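Local coordinates for protein A52 (Vaccinia virus, PDB 2VVW) that binds host IRAK2 and TRAF6, suppressing Toll-like receptor signalling to NF-kappa-B while activating p38 and so inducing cytokines such as IL-10, at residues D14-L25 with L138-L149. Numbering follows the deposited sequence. Where two conformers were deposited one is given.
Sequences DLLDRDEMFTIL and LDKIKSILQNRL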
ATOM      1  N   ASP A  14      -1.782   0.836  19.227  1.00 25.80           N
ATOM      2  CA  ASP A  14      -0.735   0.245  20.078  0.60 26.63           C
ATOM      3  C   ASP A  14       0.566   0.001  19.319  1.00 24.79           C
ATOM      4  O   ASP A  14       0.726   0.428  18.187  1.00 23.61           O
ATOM      5  CB  ASP A  14      -1.220  -1.050  20.724  0.60 27.76           C
ATOM      6  CG  ASP A  14      -0.787  -1.182  22.194  0.60 30.12           C
ATOM      7  OD1 ASP A  14       0.340  -0.766  22.590  0.60 30.36           O
ATOM      8  OD2 ASP A  14      -1.601  -1.714  22.953  0.60 26.42           O
ATOM      9  N   LEU A  15       1.514  -0.627  19.995  1.00 26.52           N
ATOM     10  CA  LEU A  15       2.773  -1.001  19.407  1.00 25.14           C
ATOM     11  C   LEU A  15       3.273  -2.171  20.257  1.00 24.53           C
ATOM     12  O   LEU A  15       3.875  -1.987  21.310  1.00 25.17           O
ATOM     13  CB  LEU A  15       3.737   0.195  19.395  1.00 25.83           C
ATOM     14  CG  LEU A  15       5.090  -0.038  18.717  1.00 25.87           C
ATOM     15  CD1 LEU A  15       4.866  -0.749  17.444  1.00 25.33           C
ATOM     16  CD2 LEU A  15       5.860   1.258  18.487  1.00 25.79           C
ATOM     17  N   LEU A  16       2.974  -3.382  19.816  1.00 23.83           N
ATOM     18  CA  LEU A  16       3.259  -4.589  20.592  1.00 25.54           C
ATOM     19  C   LEU A  16       4.460  -5.350  20.041  1.00 25.24           C
ATOM     20  O   LEU A  16       4.962  -5.030  18.963  1.00 26.17           O
ATOM     21  CB  LEU A  16       2.004  -5.475  20.649  1.00 26.19           C
ATOM     22  CG  LEU A  16       0.728  -4.773  21.164  1.00 28.80           C
ATOM     23  CD1 LEU A  16      -0.491  -5.676  21.017  1.00 27.75           C
ATOM     24  CD2 LEU A  16       0.876  -4.277  22.612  1.00 26.94           C
ATOM     25  N   ASP A  17       4.941  -6.343  20.794  1.00 26.64           N
ATOM     26  CA  ASP A  17       6.154  -7.067  20.411  1.00 28.13           C
ATOM     27  C   ASP A  17       6.047  -7.638  18.993  1.00 28.18           C
ATOM     28  O   ASP A  17       6.996  -7.550  18.217  1.00 26.95           O
ATOM     29  CB  ASP A  17       6.471  -8.183  21.404  1.00 30.04           C
ATOM     30  CG  ASP A  17       7.032  -7.662  22.726  1.00 35.69           C
ATOM     31  OD1 ASP A  17       7.438  -6.477  22.804  1.00 36.38           O
ATOM     32  OD2 ASP A  17       7.045  -8.451  23.700  1.00 42.52           O
ATOM     33  N   ARG A  18       4.880  -8.194  18.671  1.00 28.48           N
ATOM     34  CA  ARG A  18       4.619  -8.821  17.373  1.00 28.92           C
ATOM     35  C   ARG A  18       4.514  -7.845  16.217  1.00 28.41           C
ATOM     36  O   ARG A  18       4.556  -8.266  15.063  1.00 29.57           O
ATOM     37  CB  ARG A  18       3.322  -9.621  17.434  1.00 29.51           C
ATOM     38  CG  ARG A  18       2.052  -8.757  17.610  1.00 30.19           C
ATOM     39  CD  ARG A  18       1.371  -8.371  16.298  1.00 29.41           C
ATOM     40  NE  ARG A  18       0.169  -7.562  16.533  1.00 29.06           N
ATOM     41  CZ  ARG A  18      -1.011  -8.044  16.897  1.00 30.46           C
ATOM     42  NH1 ARG A  18      -1.174  -9.347  17.090  1.00 32.61           N
ATOM     43  NH2 ARG A  18      -2.035  -7.208  17.096  1.00 29.00           N
ATOM     44  N   ASP A  19       4.308  -6.557  16.504  1.00 28.28           N
ATOM     45  CA  ASP A  19       4.190  -5.552  15.454  1.00 26.67           C
ATOM     46  C   ASP A  19       5.585  -5.153  14.992  1.00 27.26           C
ATOM     47  O   ASP A  19       6.355  -4.591  15.776  1.00 29.12           O
ATOM     48  CB  ASP A  19       3.471  -4.319  15.972  1.00 26.05           C
ATOM     49  CG  ASP A  19       2.037  -4.579  16.333  1.00 25.73           C
ATOM     50  OD1 ASP A  19       1.307  -5.169  15.508  1.00 23.55           O
ATOM     51  OD2 ASP A  19       1.628  -4.161  17.439  1.00 25.96           O
ATOM     52  N   GLU A  20       5.903  -5.434  13.728  1.00 26.91           N
ATOM     53  CA  GLU A  20       7.256  -5.196  13.188  0.70 27.24           C
ATOM     54  C   GLU A  20       7.443  -3.753  12.757  1.00 24.09           C
ATOM     55  O   GLU A  20       6.646  -3.223  11.996  1.00 20.69           O
ATOM     56  CB  GLU A  20       7.531  -6.115  12.005  0.70 26.96           C
ATOM     57  CG  GLU A  20       7.581  -7.591  12.374  0.70 31.56           C
ATOM     58  CD  GLU A  20       7.378  -8.499  11.180  0.70 34.54           C
ATOM     59  OE1 GLU A  20       6.736  -8.062  10.194  0.70 40.54           O
ATOM     60  OE2 GLU A  20       7.848  -9.657  11.227  0.70 41.17           O
ATOM     61  N   MET A  21       8.523  -3.134  13.228  1.00 23.96           N
ATOM     62  CA  MET A  21       8.789  -1.721  12.932  1.00 22.99           C
ATOM     63  C   MET A  21       8.848  -1.426  11.412  1.00 22.23           C
ATOM     64  O   MET A  21       8.260  -0.463  10.946  1.00 20.08           O
ATOM     65  CB  MET A  21      10.065  -1.256  13.664  1.00 24.32           C
ATOM     66  CG  MET A  21      10.143   0.241  13.885  1.00 25.13           C
ATOM     67  SD  MET A  21       8.795   0.829  14.934  1.00 25.87           S
ATOM     68  CE  MET A  21       8.138   2.166  13.922  1.00 24.63           C
ATOM     69  N   PHE A  22       9.487  -2.283  10.625  1.00 22.41           N
ATOM     70  CA  PHE A  22       9.564  -1.999   9.186  1.00 23.61           C
ATOM     71  C   PHE A  22       8.192  -2.061   8.486  1.00 22.56           C
ATOM     72  O   PHE A  22       7.881  -1.218   7.643  1.00 22.10           O
ATOM     73  CB  PHE A  22      10.563  -2.902   8.462  1.00 26.91           C
ATOM     74  CG  PHE A  22      10.888  -2.404   7.071  1.00 26.82           C
ATOM     75  CD1 PHE A  22      11.746  -1.326   6.888  1.00 29.94           C
ATOM     76  CD2 PHE A  22      10.282  -2.973   5.951  1.00 31.83           C
ATOM     77  CE1 PHE A  22      12.024  -0.849   5.609  1.00 29.17           C
ATOM     78  CE2 PHE A  22      10.558  -2.492   4.664  1.00 27.17           C
ATOM     79  CZ  PHE A  22      11.413  -1.434   4.499  1.00 27.23           C
ATOM     80  N   THR A  23       7.359  -3.027   8.865  1.00 23.14           N
ATOM     81  CA  THR A  23       5.995  -3.104   8.325  1.00 22.73           C
ATOM     82  C   THR A  23       5.179  -1.872   8.678  1.00 20.76           C
ATOM     83  O   THR A  23       4.421  -1.368   7.854  1.00 19.73           O
ATOM     84  CB  THR A  23       5.263  -4.320   8.828  1.00 23.49           C
ATOM     85  OG1 THR A  23       6.048  -5.479   8.554  1.00 25.80           O
ATOM     86  CG2 THR A  23       3.894  -4.453   8.135  1.00 25.36           C
ATOM     87  N   ILE A  24       5.326  -1.403   9.914  1.00 20.46           N
ATOM     88  CA  ILE A  24       4.648  -0.203  10.361  1.00 19.49           C
ATOM     89  C   ILE A  24       5.035   0.981   9.489  1.00 19.23           C
ATOM     90  O   ILE A  24       4.167   1.759   9.038  1.00 18.46           O
ATOM     91  CB  ILE A  24       4.952   0.098  11.863  1.00 20.55           C
ATOM     92  CG1 ILE A  24       4.235  -0.923  12.776  1.00 24.03           C
ATOM     93  CG2 ILE A  24       4.523   1.480  12.225  1.00 18.14           C
ATOM     94  CD1 ILE A  24       4.723  -0.904  14.232  1.00 22.36           C
ATOM     95  N   LEU A  25       6.334   1.129   9.243  1.00 19.03           N
ATOM     96  CA  LEU A  25       6.814   2.218   8.413  1.00 18.40           C
ATOM     97  C   LEU A  25       6.390   2.067   6.945  1.00 17.85           C
ATOM     98  O   LEU A  25       6.052   3.054   6.302  1.00 17.94           O
ATOM     99  CB  LEU A  25       8.336   2.393   8.542  1.00 18.71           C
ATOM    100  CG  LEU A  25       8.879   2.813   9.920  1.00 20.69           C
ATOM    101  CD1 LEU A  25      10.388   2.757   9.932  1.00 19.24           C
ATOM    102  CD2 LEU A  25       8.402   4.189  10.280  1.00 19.06           C
ATOM    103  N   LEU A 138      15.997   0.331  14.278  1.00 26.61           N
ATOM    104  CA  LEU A 138      14.556   0.132  14.274  1.00 26.71           C
ATOM    105  C   LEU A 138      14.071  -0.332  15.652  1.00 27.69           C
ATOM    106  O   LEU A 138      13.091   0.197  16.168  1.00 29.16           O
ATOM    107  CB  LEU A 138      14.116  -0.845  13.185  1.00 26.25           C
ATOM    108  CG  LEU A 138      14.208  -0.383  11.736  1.00 26.29           C
ATOM    109  CD1 LEU A 138      13.879  -1.557  10.827  1.00 28.05           C
ATOM    110  CD2 LEU A 138      13.277   0.809  11.469  1.00 22.63           C
ATOM    111  N   ASP A 139      14.769  -1.291  16.261  1.00 28.64           N
ATOM    112  CA  ASP A 139      14.462  -1.706  17.641  1.00 30.37           C
ATOM    113  C   ASP A 139      14.413  -0.524  18.615  1.00 29.12           C
ATOM    114  O   ASP A 139      13.540  -0.453  19.480  1.00 28.24           O
ATOM    115  CB  ASP A 139      15.504  -2.701  18.165  1.00 32.87           C
ATOM    116  CG  ASP A 139      15.377  -4.084  17.551  1.00 39.04           C
ATOM    117  OD1 ASP A 139      14.272  -4.456  17.116  1.00 43.02           O
ATOM    118  OD2 ASP A 139      16.396  -4.824  17.526  1.00 45.13           O
ATOM    119  N   LYS A 140      15.378   0.377  18.510  1.00 29.56           N
ATOM    120  CA  LYS A 140      15.444   1.531  19.416  1.00 31.74           C
ATOM    121  C   LYS A 140      14.297   2.500  19.162  1.00 29.33           C
ATOM    122  O   LYS A 140      13.702   3.041  20.110  1.00 28.69           O
ATOM    123  CB  LYS A 140      16.793   2.246  19.280  1.00 31.97           C
ATOM    124  CG  LYS A 140      17.968   1.385  19.770  1.00 37.48           C
ATOM    125  CD  LYS A 140      19.318   2.084  19.614  1.00 39.65           C
ATOM    126  CE  LYS A 140      19.756   2.744  20.921  1.00 47.49           C
ATOM    127  NZ  LYS A 140      20.120   1.740  21.983  1.00 51.77           N
ATOM    128  N   ILE A 141      13.971   2.699  17.886  1.00 27.40           N
ATOM    129  CA  ILE A 141      12.852   3.569  17.521  1.00 27.23           C
ATOM    130  C   ILE A 141      11.542   3.026  18.106  1.00 27.88           C
ATOM    131  O   ILE A 141      10.719   3.785  18.643  1.00 27.76           O
ATOM    132  CB  ILE A 141      12.714   3.709  15.992  1.00 26.22           C
ATOM    133  CG1 ILE A 141      13.881   4.526  15.399  1.00 27.92           C
ATOM    134  CG2 ILE A 141      11.400   4.402  15.633  1.00 25.08           C
ATOM    135  CD1 ILE A 141      14.124   4.285  13.899  1.00 27.14           C
ATOM    136  N   LYS A 142      11.364   1.709  17.988  1.00 28.16           N
ATOM    137  CA  LYS A 142      10.182   1.008  18.508  1.00 27.95           C
ATOM    138  C   LYS A 142      10.017   1.234  20.012  1.00 28.86           C
ATOM    139  O   LYS A 142       8.936   1.591  20.475  1.00 28.00           O
ATOM    140  CB  LYS A 142      10.284  -0.489  18.204  1.00 29.20           C
ATOM    141  CG  LYS A 142       8.981  -1.247  18.378  1.00 28.25           C
ATOM    142  CD  LYS A 142       9.202  -2.747  18.271  1.00 29.95           C
ATOM    143  CE  LYS A 142       7.887  -3.492  18.314  1.00 28.74           C
ATOM    144  NZ  LYS A 142       8.077  -4.927  18.049  1.00 29.46           N
ATOM    145  N   SER A 143      11.105   1.049  20.755  1.00 30.49           N
ATOM    146  CA  SER A 143      11.120   1.304  22.191  1.00 32.52           C
ATOM    147  C   SER A 143      10.714   2.718  22.541  1.00 32.07           C
ATOM    148  O   SER A 143       9.965   2.925  23.480  1.00 32.51           O
ATOM    149  CB  SER A 143      12.496   1.015  22.774  1.00 33.94           C
ATOM    150  OG  SER A 143      12.754  -0.368  22.715  1.00 38.33           O
ATOM    151  N   ILE A 144      11.221   3.686  21.784  1.00 31.57           N
ATOM    152  CA  ILE A 144      10.900   5.085  22.015  1.00 31.61           C
ATOM    153  C   ILE A 144       9.416   5.319  21.783  1.00 30.12           C
ATOM    154  O   ILE A 144       8.764   5.957  22.613  1.00 29.71           O
ATOM    155  CB  ILE A 144      11.785   6.023  21.149  1.00 31.97           C
ATOM    156  CG1 ILE A 144      13.206   6.059  21.722  1.00 33.37           C
ATOM    157  CG2 ILE A 144      11.209   7.460  21.078  1.00 30.89           C
ATOM    158  CD1 ILE A 144      14.211   6.838  20.879  1.00 32.96           C
ATOM    159  N   LEU A 145       8.883   4.771  20.686  1.00 27.87           N
ATOM    160  CA  LEU A 145       7.471   4.945  20.342  1.00 27.43           C
ATOM    161  C   LEU A 145       6.575   4.320  21.394  1.00 28.69           C
ATOM    162  O   LEU A 145       5.590   4.917  21.818  1.00 29.09           O
ATOM    163  CB  LEU A 145       7.166   4.350  18.962  1.00 26.33           C
ATOM    164  CG  LEU A 145       7.564   5.210  17.763  1.00 24.83           C
ATOM    165  CD1 LEU A 145       7.576   4.396  16.464  1.00 21.61           C
ATOM    166  CD2 LEU A 145       6.616   6.409  17.635  1.00 23.19           C
ATOM    167  N   GLN A 146       6.942   3.119  21.833  1.00 29.34           N
ATOM    168  CA  GLN A 146       6.214   2.434  22.887  1.00 30.82           C
ATOM    169  C   GLN A 146       6.149   3.281  24.152  1.00 33.06           C
ATOM    170  O   GLN A 146       5.075   3.413  24.749  1.00 33.72           O
ATOM    171  CB  GLN A 146       6.854   1.083  23.187  1.00 31.58           C
ATOM    172  CG  GLN A 146       6.626   0.029  22.111  1.00 28.39           C
ATOM    173  CD  GLN A 146       7.388  -1.268  22.383  1.00 31.05           C
ATOM    174  OE1 GLN A 146       8.512  -1.247  22.870  1.00 36.74           O
ATOM    175  NE2 GLN A 146       6.768  -2.398  22.077  1.00 27.76           N
ATOM    176  N   ASN A 147       7.287   3.847  24.555  1.00 33.93           N
ATOM    177  CA  ASN A 147       7.331   4.756  25.704  1.00 37.72           C
ATOM    178  C   ASN A 147       6.388   5.934  25.536  1.00 37.26           C
ATOM    179  O   ASN A 147       5.666   6.295  26.461  1.00 38.35           O
ATOM    180  CB  ASN A 147       8.744   5.318  25.924  1.00 39.97           C
ATOM    181  CG  ASN A 147       9.698   4.300  26.493  1.00 44.97           C
ATOM    182  OD1 ASN A 147       9.299   3.397  27.224  1.00 51.48           O
ATOM    183  ND2 ASN A 147      10.975   4.440  26.157  1.00 50.84           N
ATOM    184  N   ARG A 148       6.425   6.545  24.356  1.00 36.01           N
ATOM    185  CA  ARG A 148       5.618   7.734  24.092  1.00 36.64           C
ATOM    186  C   ARG A 148       4.130   7.419  24.111  1.00 36.27           C
ATOM    187  O   ARG A 148       3.325   8.245  24.549  1.00 37.41           O
ATOM    188  CB  ARG A 148       6.018   8.367  22.763  1.00 35.34           C
ATOM    189  CG  ARG A 148       7.378   9.053  22.837  1.00 36.36           C
ATOM    190  CD  ARG A 148       7.782   9.712  21.532  1.00 35.09           C
ATOM    191  NE  ARG A 148       9.139  10.272  21.616  1.00 36.02           N
ATOM    192  CZ  ARG A 148       9.764  10.932  20.639  1.00 34.31           C
ATOM    193  NH1 ARG A 148       9.173  11.157  19.477  1.00 32.31           N
ATOM    194  NH2 ARG A 148      10.999  11.372  20.832  1.00 35.10           N
ATOM    195  N   LEU A 149       3.774   6.221  23.652  1.00 34.20           N
ATOM    196  CA  LEU A 149       2.375   5.776  23.669  1.00 35.93           C
ATOM    197  C   LEU A 149       1.866   5.554  25.101  1.00 39.76           C
ATOM    198  O   LEU A 149       0.725   5.894  25.419  1.00 40.53           O
ATOM    199  CB  LEU A 149       2.202   4.515  22.818  1.00 33.72           C
ATOM    200  CG  LEU A 149       2.318   4.811  21.317  1.00 31.52           C
ATOM    201  CD1 LEU A 149       2.520   3.543  20.497  1.00 30.61           C
ATOM    202  CD2 LEU A 149       1.090   5.574  20.826  1.00 32.13           C
TER
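K142 and M21 join two parts of the Bcl-2-like fold here: the C-terminal helix 135-153, and the start of helix 21-35 with the turn before it. K142 CG lies anti to the backbone N (chi1 -165°) and the chain beyond stays extended, which carries the ammonium away from its own helix into the type I turn of L16 to D19. There K142 NZ gives a hydrogen bond to D19 O at 2.9 Å. K142 NZ also makes two weak hydrogen bonds, to D17 O at 2.8 Å and to L16 O. Three backbone carbonyls of the turn thus face the ammonium of K142.

One helical turn on, Q146 NE2 donates to L15 O at 3.0 Å. The bond is fairly straight (164°), but the amide comes from above the carbonyl plane.

Beside these polar bonds the packing is apolar. M21 is a knob in the hole formed by L138, I141, K142 and L145. The chain of M21, bent at chi2 and chi3, sets SD against K142 CB and brings M21 CE tightly onto L145 CD1, at 3.4 Å. L15 adds its CD2 against L145 CB and its CB against L149 CD1.

The second shell fixes the turn. D19 OD1 takes the hydroxyl of Y9 and forms a salt bridge with R18 NE. D19 OD2 accepts from Y12 OH and, through its anti lone pair, from L16 N at 2.8 Å.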